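Local coordinates for protein leucine aminopeptidase 2 (Saccharomyces cerevisiae, PDB 2XQ0) that removes N-terminal residues from peptides as a zinc-dependent M1-family aminopeptidase, preferring di- and tripeptides, and has low epoxide hydrolase activity in vitro, at residues Cys124-Trp129 against Ser144-Ile149; Pro203-Gly208 against Gly275-Asn280; Tyr262-Asn267 against Thr282-Thr287. All coordinates share one frame; numbering follows the deposited sequence.

Contact 1 of 3, residues Cys124-Trp129 against Ser144-Ile149. With BES (2-(3-amino-2-hydroxy-4-phenyl-butyrylamino)-4-methyl-pentanoic acid), chain B.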
loop_
_atom_site.group_PDB
_atom_site.type_symbol
_atom_site.label_atom_id
_atom_site.label_comp_id
_atom_site.label_asym_id
_atom_site.label_seq_id
_atom_site.Cartn_x
_atom_site.Cartn_y
_atom_site.Cartn_z
ATOM N N CYS A 124 0.489 17.253 -12.892
ATOM C CA CYS A 124 -0.336 16.171 -12.355
ATOM C C CYS A 124 0.473 15.262 -11.437
ATOM O O CYS A 124 1.548 14.828 -11.809
ATOM C CB CYS A 124 -0.880 15.315 -13.500
ATOM S SG CYS A 124 -2.012 14.006 -12.955
ATOM N N THR A 125 -0.035 14.988 -10.238
ATOM C CA THR A 125 0.659 14.102 -9.302
ATOM C C THR A 125 0.028 12.711 -9.262
ATOM O O THR A 125 0.461 11.838 -8.504
ATOM C CB THR A 125 0.656 14.682 -7.869
ATOM O OG1 THR A 125 -0.697 14.804 -7.399
ATOM C CG2 THR A 125 1.342 16.058 -7.839
ATOM N N ALA A 126 -1.003 12.503 -10.071
ATOM C CA ALA A 126 -1.744 11.235 -10.025
ATOM C C ALA A 126 -1.228 10.176 -11.030
ATOM O O ALA A 126 -1.470 8.972 -10.867
ATOM C CB ALA A 126 -3.238 11.494 -10.212
ATOM N N LEU A 127 -0.481 10.613 -12.045
ATOM C CA LEU A 127 -0.174 9.733 -13.161
ATOM C C LEU A 127 1.313 9.587 -13.380
ATOM O O LEU A 127 2.085 10.515 -13.124
ATOM C CB LEU A 127 -0.824 10.261 -14.455
ATOM C CG LEU A 127 -2.360 10.346 -14.421
ATOM C CD1 LEU A 127 -2.898 11.192 -15.596
ATOM C CD2 LEU A 127 -3.009 8.949 -14.396
ATOM N N GLN A 128 1.718 8.416 -13.852
ATOM C CA GLN A 128 3.032 8.287 -14.458
ATOM C C GLN A 128 2.872 7.882 -15.935
ATOM O O GLN A 128 2.089 6.979 -16.264
ATOM C CB GLN A 128 3.939 7.288 -13.722
ATOM C CG GLN A 128 5.396 7.339 -14.292
ATOM C CD GLN A 128 6.305 6.211 -13.811
ATOM O OE1 GLN A 128 5.886 5.320 -13.072
ATOM N NE2 GLN A 128 7.565 6.253 -14.232
ATOM N N TRP A 129 3.591 8.570 -16.821
ATOM C CA TRP A 129 3.544 8.260 -18.253
ATOM C C TRP A 129 4.861 7.674 -18.679
ATOM O O TRP A 129 5.908 8.209 -18.333
ATOM C CB TRP A 129 3.297 9.526 -19.090
ATOM C CG TRP A 129 2.011 10.238 -18.771
ATOM C CD1 TRP A 129 1.808 11.164 -17.798
ATOM C CD2 TRP A 129 0.755 10.074 -19.441
ATOM N NE1 TRP A 129 0.496 11.591 -17.814
ATOM C CE2 TRP A 129 -0.170 10.935 -18.813
ATOM C CE3 TRP A 129 0.323 9.280 -20.509
ATOM C CZ2 TRP A 129 -1.498 11.030 -19.217
ATOM C CZ3 TRP A 129 -1.000 9.376 -20.912
ATOM C CH2 TRP A 129 -1.893 10.253 -20.269
ATOM N N SER A 144 -2.307 5.270 -12.870
ATOM C CA SER A 144 -2.565 6.174 -11.751
ATOM C C SER A 144 -2.228 5.556 -10.403
ATOM O O SER A 144 -2.061 4.338 -10.261
ATOM C CB SER A 144 -4.045 6.555 -11.748
ATOM O OG SER A 144 -4.808 5.406 -11.428
ATOM N N GLN A 145 -2.122 6.418 -9.402
ATOM C CA GLN A 145 -2.013 6.010 -8.011
ATOM C C GLN A 145 -2.567 7.204 -7.234
ATOM O O GLN A 145 -1.947 8.269 -7.212
ATOM C CB GLN A 145 -0.555 5.749 -7.628
ATOM C CG GLN A 145 -0.306 5.745 -6.121
ATOM C CD GLN A 145 -1.100 4.666 -5.416
ATOM O OE1 GLN A 145 -1.030 3.493 -5.787
ATOM N NE2 GLN A 145 -1.874 5.056 -4.407
ATOM N N LEU A 146 -3.750 7.044 -6.648
ATOM C CA LEU A 146 -4.478 8.188 -6.090
ATOM C C LEU A 146 -4.382 8.327 -4.572
ATOM O O LEU A 146 -4.593 9.417 -4.009
ATOM C CB LEU A 146 -5.951 8.163 -6.530
ATOM C CG LEU A 146 -6.186 8.054 -8.034
ATOM C CD1 LEU A 146 -7.658 8.318 -8.373
ATOM C CD2 LEU A 146 -5.271 8.999 -8.794
ATOM N N GLU A 147 -4.055 7.243 -3.891
ATOM C CA GLU A 147 -4.018 7.313 -2.423
ATOM C C GLU A 147 -2.795 8.114 -1.988
ATOM O O GLU A 147 -1.721 7.912 -2.539
ATOM C CB GLU A 147 -3.962 5.906 -1.820
ATOM C CG GLU A 147 -4.337 5.842 -0.327
ATOM C CD GLU A 147 -4.405 4.396 0.160
ATOM O OE1 GLU A 147 -4.217 3.504 -0.680
ATOM O OE2 GLU A 147 -4.631 4.156 1.356
ATOM N N ALA A 148 -2.943 9.031 -1.027
ATOM C CA ALA A 148 -4.186 9.286 -0.307
ATOM C C ALA A 148 -5.030 10.415 -0.902
ATOM O O ALA A 148 -6.248 10.270 -1.020
ATOM C CB ALA A 148 -3.884 9.607 1.149
ATOM N N ILE A 149 -4.400 11.544 -1.239
ATOM C CA ILE A 149 -5.146 12.684 -1.803
ATOM C C ILE A 149 -4.698 13.157 -3.196
ATOM O O ILE A 149 -4.624 14.360 -3.470
ATOM C CB ILE A 149 -5.167 13.874 -0.842
ATOM C CG1 ILE A 149 -3.737 14.325 -0.500
ATOM C CG2 ILE A 149 -5.949 13.485 0.444
ATOM C CD1 ILE A 149 -3.689 15.648 0.287
HETATM N N2 BES B . -2.668 1.136 -0.930
HETATM C C1 BES B . -1.628 0.649 -0.047
HETATM C C6 BES B . -0.309 1.365 -0.340
HETATM C C7 BES B . -0.442 2.843 -0.045
HETATM C C8 BES B . -1.028 3.259 1.145
HETATM C C12 BES B . 0.001 3.785 -0.968
HETATM C C9 BES B . -1.159 4.615 1.418
HETATM C C11 BES B . -0.132 5.144 -0.695
HETATM C C10 BES B . -0.711 5.560 0.500
HETATM C C2 BES B . -1.446 -0.867 -0.190
HETATM O O2 BES B . -2.633 -1.639 0.044
HETATM C C3 BES B . -0.390 -1.275 0.782
HETATM O O3 BES B . -0.603 -1.298 1.997
HETATM N N1 BES B . 0.740 -1.558 0.146
HETATM C C4 BES B . 2.003 -1.987 0.709
HETATM C C13 BES B . 1.963 -3.502 0.551
HETATM C C14 BES B . 2.235 -4.241 1.854
HETATM C C15 BES B . 1.674 -5.657 1.781
HETATM C C16 BES B . 1.680 -3.492 3.064
HETATM C C5 BES B . 3.077 -1.432 -0.182
HETATM O O1 BES B . 4.215 -1.224 0.294
HETATM O O4 BES B . 2.786 -1.190 -1.381
HETATM O O HOH W 1 0.470 9.122 -8.360
#

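Contact 2 of 3, residues Pro203-Gly208 against Gly275-Asn280. With BES (2-(3-amino-2-hydroxy-4-phenyl-butyrylamino)-4-methyl-pentanoic acid), chain B.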
loop_
_atom_site.group_PDB
_atom_site.type_symbol
_atom_site.label_atom_id
_atom_site.label_comp_id
_atom_site.label_asym_id
_atom_site.label_seq_id
_atom_site.Cartn_x
_atom_site.Cartn_y
_atom_site.Cartn_z
ATOM N N PRO A 203 -14.777 5.461 -2.491
ATOM C CA PRO A 203 -14.107 6.765 -2.356
ATOM C C PRO A 203 -13.240 7.045 -3.599
ATOM O O PRO A 203 -12.808 6.110 -4.282
ATOM C CB PRO A 203 -13.225 6.581 -1.114
ATOM C CG PRO A 203 -12.952 5.125 -1.050
ATOM C CD PRO A 203 -14.168 4.433 -1.624
ATOM N N ALA A 204 -12.991 8.316 -3.886
ATOM C CA ALA A 204 -12.192 8.694 -5.055
ATOM C C ALA A 204 -10.785 8.087 -5.037
ATOM O O ALA A 204 -10.204 7.845 -6.095
ATOM C CB ALA A 204 -12.103 10.226 -5.180
ATOM N N TYR A 205 -10.226 7.865 -3.850
ATOM C CA TYR A 205 -8.817 7.471 -3.779
ATOM C C TYR A 205 -8.642 6.035 -4.310
ATOM O O TYR A 205 -7.540 5.626 -4.610
ATOM C CB TYR A 205 -8.240 7.626 -2.372
ATOM C CG TYR A 205 -8.613 6.525 -1.407
ATOM C CD1 TYR A 205 -7.951 5.299 -1.428
ATOM C CD2 TYR A 205 -9.610 6.711 -0.474
ATOM C CE1 TYR A 205 -8.278 4.303 -0.545
ATOM C CE2 TYR A 205 -9.957 5.711 0.412
ATOM C CZ TYR A 205 -9.287 4.512 0.372
ATOM O OH TYR A 205 -9.626 3.515 1.248
ATOM N N LEU A 206 -9.750 5.297 -4.433
ATOM C CA LEU A 206 -9.729 3.917 -4.934
ATOM C C LEU A 206 -9.848 3.828 -6.459
ATOM O O LEU A 206 -9.697 2.752 -7.042
ATOM C CB LEU A 206 -10.843 3.093 -4.296
ATOM C CG LEU A 206 -10.594 2.755 -2.823
ATOM C CD1 LEU A 206 -11.769 1.982 -2.255
ATOM C CD2 LEU A 206 -9.329 1.943 -2.705
ATOM N N ILE A 207 -10.128 4.955 -7.102
ATOM C CA ILE A 207 -10.205 4.949 -8.551
ATOM C C ILE A 207 -8.852 4.544 -9.098
ATOM O O ILE A 207 -7.803 4.964 -8.593
ATOM C CB ILE A 207 -10.636 6.291 -9.133
ATOM C CG1 ILE A 207 -12.120 6.531 -8.833
ATOM C CG2 ILE A 207 -10.392 6.325 -10.642
ATOM C CD1 ILE A 207 -13.023 5.527 -9.547
ATOM N N GLY A 208 -8.884 3.684 -10.108
ATOM C CA GLY A 208 -7.663 3.226 -10.738
ATOM C C GLY A 208 -7.829 3.196 -12.237
ATOM O O GLY A 208 -8.893 2.817 -12.744
ATOM N N GLY A 275 1.559 -2.950 -4.043
ATOM C CA GLY A 275 0.239 -3.154 -4.608
ATOM C C GLY A 275 -0.692 -2.030 -4.246
ATOM O O GLY A 275 -0.375 -1.241 -3.362
ATOM N N MET A 276 -1.834 -1.946 -4.931
ATOM C CA MET A 276 -2.847 -0.939 -4.607
ATOM C C MET A 276 -4.163 -1.630 -4.847
ATOM O O MET A 276 -4.382 -2.191 -5.925
ATOM C CB MET A 276 -2.739 0.292 -5.497
ATOM C CG MET A 276 -3.852 1.315 -5.280
ATOM S SD MET A 276 -3.966 1.937 -3.571
ATOM C CE MET A 276 -5.714 2.321 -3.450
ATOM N N GLU A 277 -5.026 -1.571 -3.839
ATOM C CA GLU A 277 -6.274 -2.322 -3.797
ATOM C C GLU A 277 -7.443 -1.673 -4.543
ATOM O O GLU A 277 -8.559 -1.669 -4.035
ATOM C CB GLU A 277 -6.671 -2.494 -2.326
ATOM C CG GLU A 277 -7.115 -1.180 -1.602
ATOM C CD GLU A 277 -5.974 -0.418 -0.884
ATOM O OE1 GLU A 277 -4.781 -0.620 -1.212
ATOM O OE2 GLU A 277 -6.279 0.397 0.019
ATOM N N SER A 278 -7.225 -1.130 -5.740
ATOM C CA SER A 278 -8.348 -0.608 -6.507
ATOM C C SER A 278 -9.347 -1.710 -6.713
ATOM O O SER A 278 -8.978 -2.795 -7.151
ATOM C CB SER A 278 -7.908 -0.093 -7.871
ATOM O OG SER A 278 -7.157 1.083 -7.717
ATOM N N PRO A 279 -10.623 -1.444 -6.396
ATOM C CA PRO A 279 -11.695 -2.437 -6.569
ATOM C C PRO A 279 -11.801 -2.982 -7.976
ATOM O O PRO A 279 -11.878 -2.217 -8.933
ATOM C CB PRO A 279 -12.965 -1.652 -6.231
ATOM C CG PRO A 279 -12.510 -0.556 -5.368
ATOM C CD PRO A 279 -11.127 -0.185 -5.823
ATOM N N ASN A 280 -11.835 -4.302 -8.086
ATOM C CA ASN A 280 -11.896 -4.994 -9.367
ATOM C C ASN A 280 -10.627 -4.895 -10.208
ATOM O O ASN A 280 -10.584 -5.420 -11.324
ATOM C CB ASN A 280 -13.111 -4.564 -10.195
ATOM C CG ASN A 280 -14.435 -4.941 -9.541
ATOM O OD1 ASN A 280 -15.257 -4.083 -9.223
ATOM N ND2 ASN A 280 -14.645 -6.226 -9.346
HETATM N N2 BES B . -2.668 1.136 -0.930
HETATM C C1 BES B . -1.628 0.649 -0.047
HETATM C C6 BES B . -0.309 1.365 -0.340
HETATM C C7 BES B . -0.442 2.843 -0.045
HETATM C C8 BES B . -1.028 3.259 1.145
HETATM C C12 BES B . 0.001 3.785 -0.968
HETATM C C9 BES B . -1.159 4.615 1.418
HETATM C C11 BES B . -0.132 5.144 -0.695
HETATM C C10 BES B . -0.711 5.560 0.500
HETATM C C2 BES B . -1.446 -0.867 -0.190
HETATM O O2 BES B . -2.633 -1.639 0.044
HETATM C C3 BES B . -0.390 -1.275 0.782
HETATM O O3 BES B . -0.603 -1.298 1.997
HETATM N N1 BES B . 0.740 -1.558 0.146
HETATM C C4 BES B . 2.003 -1.987 0.709
HETATM C C13 BES B . 1.963 -3.502 0.551
HETATM C C14 BES B . 2.235 -4.241 1.854
HETATM C C15 BES B . 1.674 -5.657 1.781
HETATM C C16 BES B . 1.680 -3.492 3.064
HETATM C C5 BES B . 3.077 -1.432 -0.182
HETATM O O1 BES B . 4.215 -1.224 0.294
HETATM O O4 BES B . 2.786 -1.190 -1.381
HETATM O O HOH W 2 -8.762 0.823 0.727
#

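Contact 3 of 3, residues Tyr262-Asn267 against Thr282-Thr287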
loop_
_atom_site.group_PDB
_atom_site.type_symbol
_atom_site.label_atom_id
_atom_site.label_comp_id
_atom_site.label_asym_id
_atom_site.label_seq_id
_atom_site.Cartn_x
_atom_site.Cartn_y
_atom_site.Cartn_z
ATOM N N TYR A 262 -12.236 -10.603 -9.168
ATOM C CA TYR A 262 -11.013 -10.154 -8.515
ATOM C C TYR A 262 -9.846 -10.260 -9.504
ATOM O O TYR A 262 -9.284 -11.343 -9.713
ATOM C CB TYR A 262 -10.698 -10.956 -7.252
ATOM C CG TYR A 262 -9.476 -10.378 -6.579
ATOM C CD1 TYR A 262 -9.585 -9.274 -5.729
ATOM C CD2 TYR A 262 -8.210 -10.858 -6.863
ATOM C CE1 TYR A 262 -8.454 -8.722 -5.134
ATOM C CE2 TYR A 262 -7.070 -10.301 -6.277
ATOM C CZ TYR A 262 -7.201 -9.241 -5.420
ATOM O OH TYR A 262 -6.072 -8.689 -4.853
ATOM N N ASP A 263 -9.489 -9.137 -10.124
ATOM C CA ASP A 263 -8.482 -9.149 -11.174
ATOM C C ASP A 263 -7.217 -8.483 -10.677
ATOM O O ASP A 263 -7.256 -7.700 -9.738
ATOM C CB ASP A 263 -8.998 -8.407 -12.408
ATOM C CG ASP A 263 -10.141 -9.137 -13.096
ATOM O OD1 ASP A 263 -10.345 -10.354 -12.845
ATOM O OD2 ASP A 263 -10.819 -8.491 -13.916
ATOM N N ILE A 264 -6.098 -8.800 -11.322
ATOM C CA ILE A 264 -4.805 -8.228 -10.969
ATOM C C ILE A 264 -4.123 -7.607 -12.195
ATOM O O ILE A 264 -4.012 -8.252 -13.229
ATOM C CB ILE A 264 -3.897 -9.302 -10.366
ATOM C CG1 ILE A 264 -4.556 -9.910 -9.126
ATOM C CG2 ILE A 264 -2.478 -8.723 -10.052
ATOM C CD1 ILE A 264 -3.882 -11.169 -8.633
ATOM N N LEU A 265 -3.686 -6.351 -12.076
ATOM C CA LEU A 265 -2.848 -5.716 -13.091
ATOM C C LEU A 265 -1.408 -5.781 -12.625
ATOM O O LEU A 265 -1.083 -5.217 -11.588
ATOM C CB LEU A 265 -3.231 -4.233 -13.277
ATOM C CG LEU A 265 -2.258 -3.404 -14.126
ATOM C CD1 LEU A 265 -2.255 -3.894 -15.543
ATOM C CD2 LEU A 265 -2.599 -1.893 -14.089
ATOM N N VAL A 266 -0.545 -6.476 -13.370
ATOM C CA VAL A 266 0.867 -6.519 -13.015
ATOM C C VAL A 266 1.529 -5.395 -13.777
ATOM O O VAL A 266 1.662 -5.447 -15.002
ATOM C CB VAL A 266 1.542 -7.877 -13.319
ATOM C CG1 VAL A 266 3.033 -7.776 -13.076
ATOM C CG2 VAL A 266 0.937 -8.986 -12.434
ATOM N N ASN A 267 1.903 -4.350 -13.044
ATOM C CA ASN A 267 2.297 -3.095 -13.663
ATOM C C ASN A 267 3.694 -3.103 -14.266
ATOM O O ASN A 267 4.431 -4.089 -14.147
ATOM C CB ASN A 267 2.183 -1.967 -12.641
ATOM C CG ASN A 267 1.020 -1.049 -12.920
ATOM O OD1 ASN A 267 0.745 -0.705 -14.066
ATOM N ND2 ASN A 267 0.335 -0.633 -11.867
ATOM N N THR A 282 -6.694 -4.885 -8.743
ATOM C CA THR A 282 -5.518 -4.710 -7.901
ATOM C C THR A 282 -4.321 -4.340 -8.776
ATOM O O THR A 282 -4.075 -4.977 -9.794
ATOM C CB THR A 282 -5.247 -6.034 -7.133
ATOM O OG1 THR A 282 -6.206 -6.149 -6.077
ATOM C CG2 THR A 282 -3.839 -6.048 -6.533
ATOM N N PHE A 283 -3.580 -3.305 -8.391
ATOM C CA PHE A 283 -2.368 -2.932 -9.096
ATOM C C PHE A 283 -1.241 -3.622 -8.367
ATOM O O PHE A 283 -1.156 -3.544 -7.146
ATOM C CB PHE A 283 -2.142 -1.420 -9.074
ATOM C CG PHE A 283 -2.955 -0.655 -10.072
ATOM C CD1 PHE A 283 -4.220 -1.078 -10.444
ATOM C CD2 PHE A 283 -2.456 0.519 -10.624
ATOM C CE1 PHE A 283 -4.972 -0.360 -11.366
ATOM C CE2 PHE A 283 -3.200 1.244 -11.544
ATOM C CZ PHE A 283 -4.461 0.801 -11.918
ATOM N N ALA A 284 -0.391 -4.332 -9.101
ATOM C CA ALA A 284 0.691 -5.080 -8.470
ATOM C C ALA A 284 2.064 -4.797 -9.097
ATOM O O ALA A 284 2.158 -4.525 -10.294
ATOM C CB ALA A 284 0.380 -6.575 -8.508
ATOM N N THR A 285 3.114 -4.842 -8.273
ATOM C CA THR A 285 4.505 -4.732 -8.724
ATOM C C THR A 285 4.923 -6.033 -9.415
ATOM O O THR A 285 4.585 -7.127 -8.957
ATOM C CB THR A 285 5.466 -4.438 -7.527
ATOM O OG1 THR A 285 6.829 -4.413 -7.966
ATOM C CG2 THR A 285 5.313 -5.488 -6.420
ATOM N N PRO A 286 5.645 -5.918 -10.533
ATOM C CA PRO A 286 6.180 -7.102 -11.222
ATOM C C PRO A 286 7.219 -7.830 -10.381
ATOM O O PRO A 286 7.542 -8.976 -10.675
ATOM C CB PRO A 286 6.862 -6.525 -12.469
ATOM C CG PRO A 286 6.503 -5.093 -12.519
ATOM C CD PRO A 286 6.035 -4.655 -11.182
ATOM N N THR A 287 7.746 -7.171 -9.353
ATOM C CA THR A 287 8.705 -7.832 -8.481
ATOM C C THR A 287 7.995 -8.876 -7.636
ATOM O O THR A 287 8.621 -9.548 -6.840
ATOM C CB THR A 287 9.461 -6.853 -7.557
ATOM O OG1 THR A 287 8.538 -6.198 -6.682
ATOM C CG2 THR A 287 10.224 -5.806 -8.379
#

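Contact 1 of 3, residues Cys124-Trp129 against Ser144-Ile149
Ala126 CB meets the CD2 methyl of Leu146 at 3.5 Å where the edge strand 127-130 of a four-stranded antiparallel sheet runs beside the loop that leaves strand 141-144, in the N-terminal domain of this M1 aminopeptidase. Leu146 holds CG anti to its own carbonyl carbon (chi1 -53°), which brings CD2 back toward the alanine, whereas CD1 lies against the carbonyl oxygens of Ala204 and Ile207. On the sheet, Leu127 and Ser144 form an antiparallel non-hydrogen-bonded pair with side chains on one face; the leucine's CD2 rests on Ser144 CB at 3.7 Å. The serine hydroxyl is engaged elsewhere, with the backbone N of Ile209.

Beyond this pair the backbones are joined by one direct bond, from Gln145 N to Ala126 O at 3.0 Å. The same oxygen receives a CA-H contact from Ser144 CA. A water continues the join as the strands part, donating one proton to Thr125 O and the other to Gln145 O.

The loop so placed carries Gln145, Leu146 and Glu147 of the substrate-binding site. Glu147 is extended beyond CG and runs along the phenyl group of the inhibitor bestatin, Glu147 CG lying 3.7 Å from C10. Its carboxylate takes a hydrogen bond from the inhibitor's amine, N2 to Glu147 OE1, at 2.8 Å.

Contact 2 of 3, residues Pro203-Gly208 against Gly275-Asn280
The GXMEN substrate loop of M1 aminopeptidases, here Gly-Gly-Met-Glu-Ser, meets the short 3-10 turn 204-206 next to the bestatin pocket. Leu206 covers the largest share of the contact. Its CD2 touches Met276 CE at 3.7 Å, the two side chains crossing at about a right angle, while its CB packs on Pro279 CD at 3.6 Å. Met276 has CG anti to the backbone N (chi1 175°); a bend at chi2 then brings CE to Leu206 and to the edge of the Tyr205 ring, near its plane, while SD faces the inhibitor amine.

One direct hydrogen bond crosses between the segments: Ser278 OG donates to Leu206 O at 3.1 Å, approaching from above the carbonyl plane, 46° out of it. The hydroxyl also lies against Gly208 CA, where there is no side chain to obstruct it.

Glu277 presses CG on Leu206 CD2 and turns its carboxylate to the pocket. A water lies 2.6 Å from Glu277 OE2 and also meets Tyr205 OH. A second carboxylate, Glu147, shares the inhibitor's amine, and the side chain of the zinc ligand His305 touches Glu277. Replacing Glu277 by an alanine would probably leave the amine without one of its two carboxylate partners and open a gap beside Leu206 CD2, with the water losing its link to this side chain. The other oxygen, Glu277 OE1, receives a hydrogen bond from bestatin N2 at 2.8 Å.

Contact 3 of 3, residues Tyr262-Asn267 against Thr282-Thr287
Tyr262 sets CG anti to its backbone N (chi1 -176°), carrying the phenol along to Thr282, whose OG1 is turned to the backbone-N side; Tyr262 OH and Thr282 OG1 come within 2.8 Å. Beyond this approach, both side chains touch Glu302, the catalytic proton acceptor on helix 297-311.

On one face of the sheet, Leu265 and Phe283 run alongside each other in the same direction. Leu265 CD2 sits over the centre of the Phe283 ring, 3.8 Å from its centroid and 7° off the normal, a CH-pi contact. Asn267 brings its amide obliquely to the same ring: Asn267 ND2 is 3.3 Å from Phe283 CD2, the amide and ring planes steeply inclined to each other, while OD1 bonds to the hydroxyl of Tyr141. The other face carries Ile264, Val266, Thr282 and Ala284, with Ile264 CG2 against Ala284 CB at 3.9 Å. Further along, Val266 CG1 packs against Pro286 CA and CB.

Four backbone bonds hold the strands in register: Thr282 N to Asp263 O, Leu265 N to Thr282 O, Ala284 N to Leu265 O and Asn267 N to Ala284 O. Of these, Leu265 N to Thr282 O and Ala284 N to Leu265 O are the shortest, at 2.7 Å each. The residues bonded from each strand step forward by two, the pattern of parallel pairing, and the strand axes diverge by 24°. Strands 264-266 and 282-284 are thus parallel neighbours in the mixed five-stranded sheet of the thermolysin-like catalytic domain of M1 peptidases.

All three contacts are buried, but they draw on different parts of the chain. Contact 3 is the largest and the most regular, a parallel strand pair inside the catalytic domain's sheet. Contact 1 has a single bridge pair in a separate antiparallel sheet and depends partly on a water; contact 2 joins the N-terminal and catalytic domains through apolar side chains, one hydroxyl and a water held at the Glu277 carboxylate. Contacts 1 and 2 both reach bestatin, supplying Glu147 and Glu277, and Glu147 OE1 also packs on Met276 SD. Contacts 2 and 3 share a sheet, since strand 275-276 pairs with strand 282-284. Phe283 touches both neighbours, at Ser144 O and at Gly208 C.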